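Local coordinates for protein myosin-I heavy chain (Dictyostelium discoideum, PDB 5EJR) that works as an actin-based motor with ATPase activity in early phagocytosis and adhesion, represented here by a MyTH4-FERM unit of its tail, at residues L145-N156 and I170-E178. Sequence-based numbering, arbitrary orientation.
Sequences LQPFMEQLMSRN and IAVCIEKLE
Leu152 and Leu177 meet where helix segments 145-156 and 170-178 run nearly antiparallel, their axes 9.5 Å apart at closest approach and 158° between their directions. The pair illustrates knobs-into-holes packing with a knob from each side. Leu152 enters a hole made by Ile170, Cys173, Ile174 and Leu177, while Leu177 fills one lined by Leu145, Phe148, Met149 and Leu152. The two leucines cross at about a right angle, CD1 of Leu152 lying 3.6 Å from CD1 of Leu177. That same Leu177 methyl reaches the edge of the Phe148 ring, near its plane. Met149 slides past Leu177 in the opposite direction; with SD nearly anti to CA (chi2 -161°), it brings its sulfur 3.8 Å from Leu177 CB. About one turn before Leu177, Ile174 lays CG1 against Leu152 CB at 3.7 Å, and its CD1 touches the backbone N and CG of Met153. Toward the other end Ile170 packs CG2 on Asn156 CB, at 3.9 Å. No hydrogen bond links the segments, and apolar packing makes up most of the contact in this helical hairpin of the MyTH4 domain. Helix 104-113 covers the leucines through Tyr108 and Tyr112, Tyr108 also meeting Phe148 edge-to-face, and helix 121-137 backs Ile170 and Cys173 with Phe128 and Ile131.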
loop_
_atom_site.group_PDB
_atom_site.type_symbol
_atom_site.label_atom_id
_atom_site.label_comp_id
_atom_site.label_asym_id
_atom_site.label_seq_id
_atom_site.Cartn_x
_atom_site.Cartn_y
_atom_site.Cartn_z
ATOM N N LEU A 145 20.371 21.385 8.028
ATOM C CA LEU A 145 20.339 20.221 8.937
ATOM C C LEU A 145 20.857 20.485 10.366
ATOM O O LEU A 145 20.046 20.430 11.287
ATOM C CB LEU A 145 21.044 18.989 8.325
ATOM C CG LEU A 145 20.896 17.668 9.090
ATOM C CD1 LEU A 145 19.444 17.159 9.084
ATOM C CD2 LEU A 145 21.840 16.618 8.549
ATOM N N GLN A 146 22.167 20.765 10.561
ATOM C CA GLN A 146 22.731 21.008 11.894
ATOM C C GLN A 146 22.112 22.238 12.603
ATOM O O GLN A 146 21.583 22.041 13.701
ATOM C CB GLN A 146 24.269 21.069 11.878
ATOM C CG GLN A 146 24.907 20.419 13.104
ATOM C CD GLN A 146 24.730 18.914 13.136
ATOM O OE1 GLN A 146 25.281 18.174 12.309
ATOM N NE2 GLN A 146 23.959 18.431 14.099
ATOM N N PRO A 147 22.088 23.471 12.013
ATOM C CA PRO A 147 21.437 24.603 12.706
ATOM C C PRO A 147 19.988 24.347 13.146
ATOM O O PRO A 147 19.636 24.722 14.271
ATOM C CB PRO A 147 21.523 25.744 11.681
ATOM C CG PRO A 147 22.683 25.405 10.831
ATOM C CD PRO A 147 22.658 23.910 10.717
ATOM N N PHE A 148 19.167 23.685 12.290
ATOM C CA PHE A 148 17.759 23.368 12.582
ATOM C C PHE A 148 17.635 22.382 13.750
ATOM O O PHE A 148 16.717 22.522 14.572
ATOM C CB PHE A 148 17.025 22.835 11.334
ATOM C CG PHE A 148 15.523 22.681 11.472
ATOM C CD1 PHE A 148 14.963 21.487 11.929
ATOM C CD2 PHE A 148 14.665 23.704 11.097
ATOM C CE1 PHE A 148 13.574 21.337 12.040
ATOM C CE2 PHE A 148 13.275 23.558 11.224
ATOM C CZ PHE A 148 12.739 22.368 11.680
ATOM N N MET A 149 18.544 21.379 13.806
ATOM C CA MET A 149 18.571 20.365 14.864
ATOM C C MET A 149 18.918 21.013 16.203
ATOM O O MET A 149 18.206 20.787 17.193
ATOM C CB MET A 149 19.544 19.224 14.528
ATOM C CG MET A 149 18.937 18.184 13.616
ATOM S SD MET A 149 19.843 16.621 13.660
ATOM C CE MET A 149 21.198 17.001 12.623
ATOM N N GLU A 150 19.973 21.868 16.209
ATOM C CA GLU A 150 20.423 22.632 17.382
ATOM C C GLU A 150 19.302 23.499 17.955
ATOM O O GLU A 150 19.182 23.620 19.170
ATOM C CB GLU A 150 21.662 23.493 17.053
ATOM C CG GLU A 150 22.929 22.693 16.767
ATOM C CD GLU A 150 23.407 21.725 17.837
ATOM O OE1 GLU A 150 23.242 22.020 19.044
ATOM O OE2 GLU A 150 23.978 20.675 17.460
ATOM N N GLN A 151 18.455 24.055 17.077
ATOM C CA GLN A 151 17.290 24.845 17.452
ATOM C C GLN A 151 16.256 23.951 18.140
ATOM O O GLN A 151 15.755 24.329 19.193
ATOM C CB GLN A 151 16.689 25.546 16.225
ATOM C CG GLN A 151 15.558 26.530 16.559
ATOM C CD GLN A 151 15.986 27.870 17.139
ATOM O OE1 GLN A 151 17.176 28.177 17.306
ATOM N NE2 GLN A 151 15.007 28.716 17.439
ATOM N N LEU A 152 15.938 22.766 17.555
ATOM C CA LEU A 152 14.992 21.810 18.146
ATOM C C LEU A 152 15.494 21.378 19.523
ATOM O O LEU A 152 14.712 21.373 20.472
ATOM C CB LEU A 152 14.797 20.572 17.242
ATOM C CG LEU A 152 14.112 20.755 15.887
ATOM C CD1 LEU A 152 13.945 19.413 15.202
ATOM C CD2 LEU A 152 12.746 21.433 16.015
ATOM N N MET A 153 16.825 21.087 19.629
ATOM C CA MET A 153 17.533 20.718 20.854
ATOM C C MET A 153 17.353 21.824 21.913
ATOM O O MET A 153 17.106 21.509 23.079
ATOM C CB MET A 153 19.025 20.504 20.566
ATOM C CG MET A 153 19.362 19.162 19.918
ATOM S SD MET A 153 21.157 19.012 19.612
ATOM C CE MET A 153 21.208 17.480 18.690
ATOM N N SER A 154 17.429 23.124 21.495
ATOM C CA SER A 154 17.236 24.290 22.383
ATOM C C SER A 154 15.783 24.410 22.848
ATOM O O SER A 154 15.520 24.734 24.009
ATOM C CB SER A 154 17.665 25.581 21.697
ATOM O OG SER A 154 19.079 25.664 21.629
ATOM N N ARG A 155 14.836 24.152 21.944
ATOM C CA ARG A 155 13.420 24.191 22.299
ATOM C C ARG A 155 13.086 23.034 23.235
ATOM O O ARG A 155 12.163 23.157 24.033
ATOM C CB ARG A 155 12.542 24.098 21.048
ATOM C CG ARG A 155 12.497 25.383 20.238
ATOM C CD ARG A 155 11.692 26.495 20.904
ATOM N NE ARG A 155 10.277 26.166 21.122
ATOM C CZ ARG A 155 9.325 26.285 20.200
ATOM N NH1 ARG A 155 9.629 26.656 18.961
ATOM N NH2 ARG A 155 8.065 26.009 20.503
ATOM N N ASN A 156 13.814 21.905 23.110
ATOM C CA ASN A 156 13.600 20.717 23.945
ATOM C C ASN A 156 14.090 21.053 25.350
ATOM O O ASN A 156 13.355 20.843 26.309
ATOM C CB ASN A 156 14.335 19.477 23.377
ATOM C CG ASN A 156 14.027 18.184 24.105
ATOM O OD1 ASN A 156 14.348 18.000 25.277
ATOM N ND2 ASN A 156 13.435 17.235 23.414
ATOM N N ILE A 170 9.525 16.453 20.348
ATOM C CA ILE A 170 10.643 17.194 19.756
ATOM C C ILE A 170 11.851 16.262 19.693
ATOM O O ILE A 170 12.605 16.292 18.711
ATOM C CB ILE A 170 10.957 18.519 20.510
ATOM C CG1 ILE A 170 9.805 19.544 20.358
ATOM C CG2 ILE A 170 12.294 19.121 20.038
ATOM C CD1 ILE A 170 9.908 20.838 21.350
ATOM N N ALA A 171 12.036 15.432 20.741
ATOM C CA ALA A 171 13.140 14.474 20.762
ATOM C C ALA A 171 13.009 13.420 19.629
ATOM O O ALA A 171 14.041 12.974 19.122
ATOM C CB ALA A 171 13.228 13.791 22.118
ATOM N N VAL A 172 11.765 13.043 19.224
ATOM C CA VAL A 172 11.584 12.069 18.126
ATOM C C VAL A 172 11.938 12.750 16.783
ATOM O O VAL A 172 12.610 12.125 15.958
ATOM C CB VAL A 172 10.234 11.278 18.112
ATOM C CG1 VAL A 172 9.023 12.151 17.798
ATOM C CG2 VAL A 172 10.296 10.077 17.168
ATOM N N CYS A 173 11.601 14.063 16.629
ATOM C CA CYS A 173 11.968 14.852 15.446
ATOM C C CYS A 173 13.469 14.850 15.279
ATOM O O CYS A 173 13.954 14.602 14.177
ATOM C CB CYS A 173 11.431 16.275 15.543
ATOM S SG CYS A 173 9.632 16.385 15.508
ATOM N N ILE A 174 14.202 15.091 16.385
ATOM C CA ILE A 174 15.669 15.117 16.438
ATOM C C ILE A 174 16.225 13.739 16.046
ATOM O O ILE A 174 17.196 13.680 15.292
ATOM C CB ILE A 174 16.163 15.584 17.846
ATOM C CG1 ILE A 174 15.760 17.058 18.110
ATOM C CG2 ILE A 174 17.687 15.372 18.040
ATOM C CD1 ILE A 174 15.716 17.484 19.620
ATOM N N GLU A 175 15.604 12.643 16.552
ATOM C CA GLU A 175 16.015 11.263 16.241
ATOM C C GLU A 175 15.887 11.003 14.736
ATOM O O GLU A 175 16.818 10.481 14.121
ATOM C CB GLU A 175 15.162 10.242 17.028
ATOM C CG GLU A 175 15.509 8.780 16.744
ATOM C CD GLU A 175 14.383 7.762 16.842
ATOM O OE1 GLU A 175 13.458 7.954 17.665
ATOM O OE2 GLU A 175 14.449 6.746 16.112
ATOM N N LYS A 176 14.741 11.388 14.153
ATOM C CA LYS A 176 14.447 11.202 12.734
ATOM C C LYS A 176 15.328 12.048 11.807
ATOM O O LYS A 176 15.539 11.635 10.671
ATOM C CB LYS A 176 12.954 11.408 12.432
ATOM C CG LYS A 176 12.003 10.402 13.088
ATOM C CD LYS A 176 12.357 8.940 12.763
ATOM C CE LYS A 176 11.513 7.952 13.525
ATOM N NZ LYS A 176 12.308 6.763 13.928
ATOM N N LEU A 177 15.843 13.208 12.263
ATOM C CA LEU A 177 16.731 14.040 11.439
ATOM C C LEU A 177 18.148 13.500 11.546
ATOM O O LEU A 177 18.924 13.604 10.599
ATOM C CB LEU A 177 16.678 15.525 11.848
ATOM C CG LEU A 177 15.348 16.256 11.607
ATOM C CD1 LEU A 177 15.255 17.488 12.464
ATOM C CD2 LEU A 177 15.161 16.635 10.130
ATOM N N GLU A 178 18.482 12.898 12.705
ATOM C CA GLU A 178 19.774 12.250 12.944
ATOM C C GLU A 178 19.901 10.979 12.073
ATOM O O GLU A 178 21.010 10.599 11.698
ATOM C CB GLU A 178 19.904 11.875 14.429
ATOM C CG GLU A 178 20.452 12.997 15.295
ATOM C CD GLU A 178 20.368 12.815 16.802
ATOM O OE1 GLU A 178 19.808 11.794 17.265
ATOM O OE2 GLU A 178 20.848 13.719 17.522
#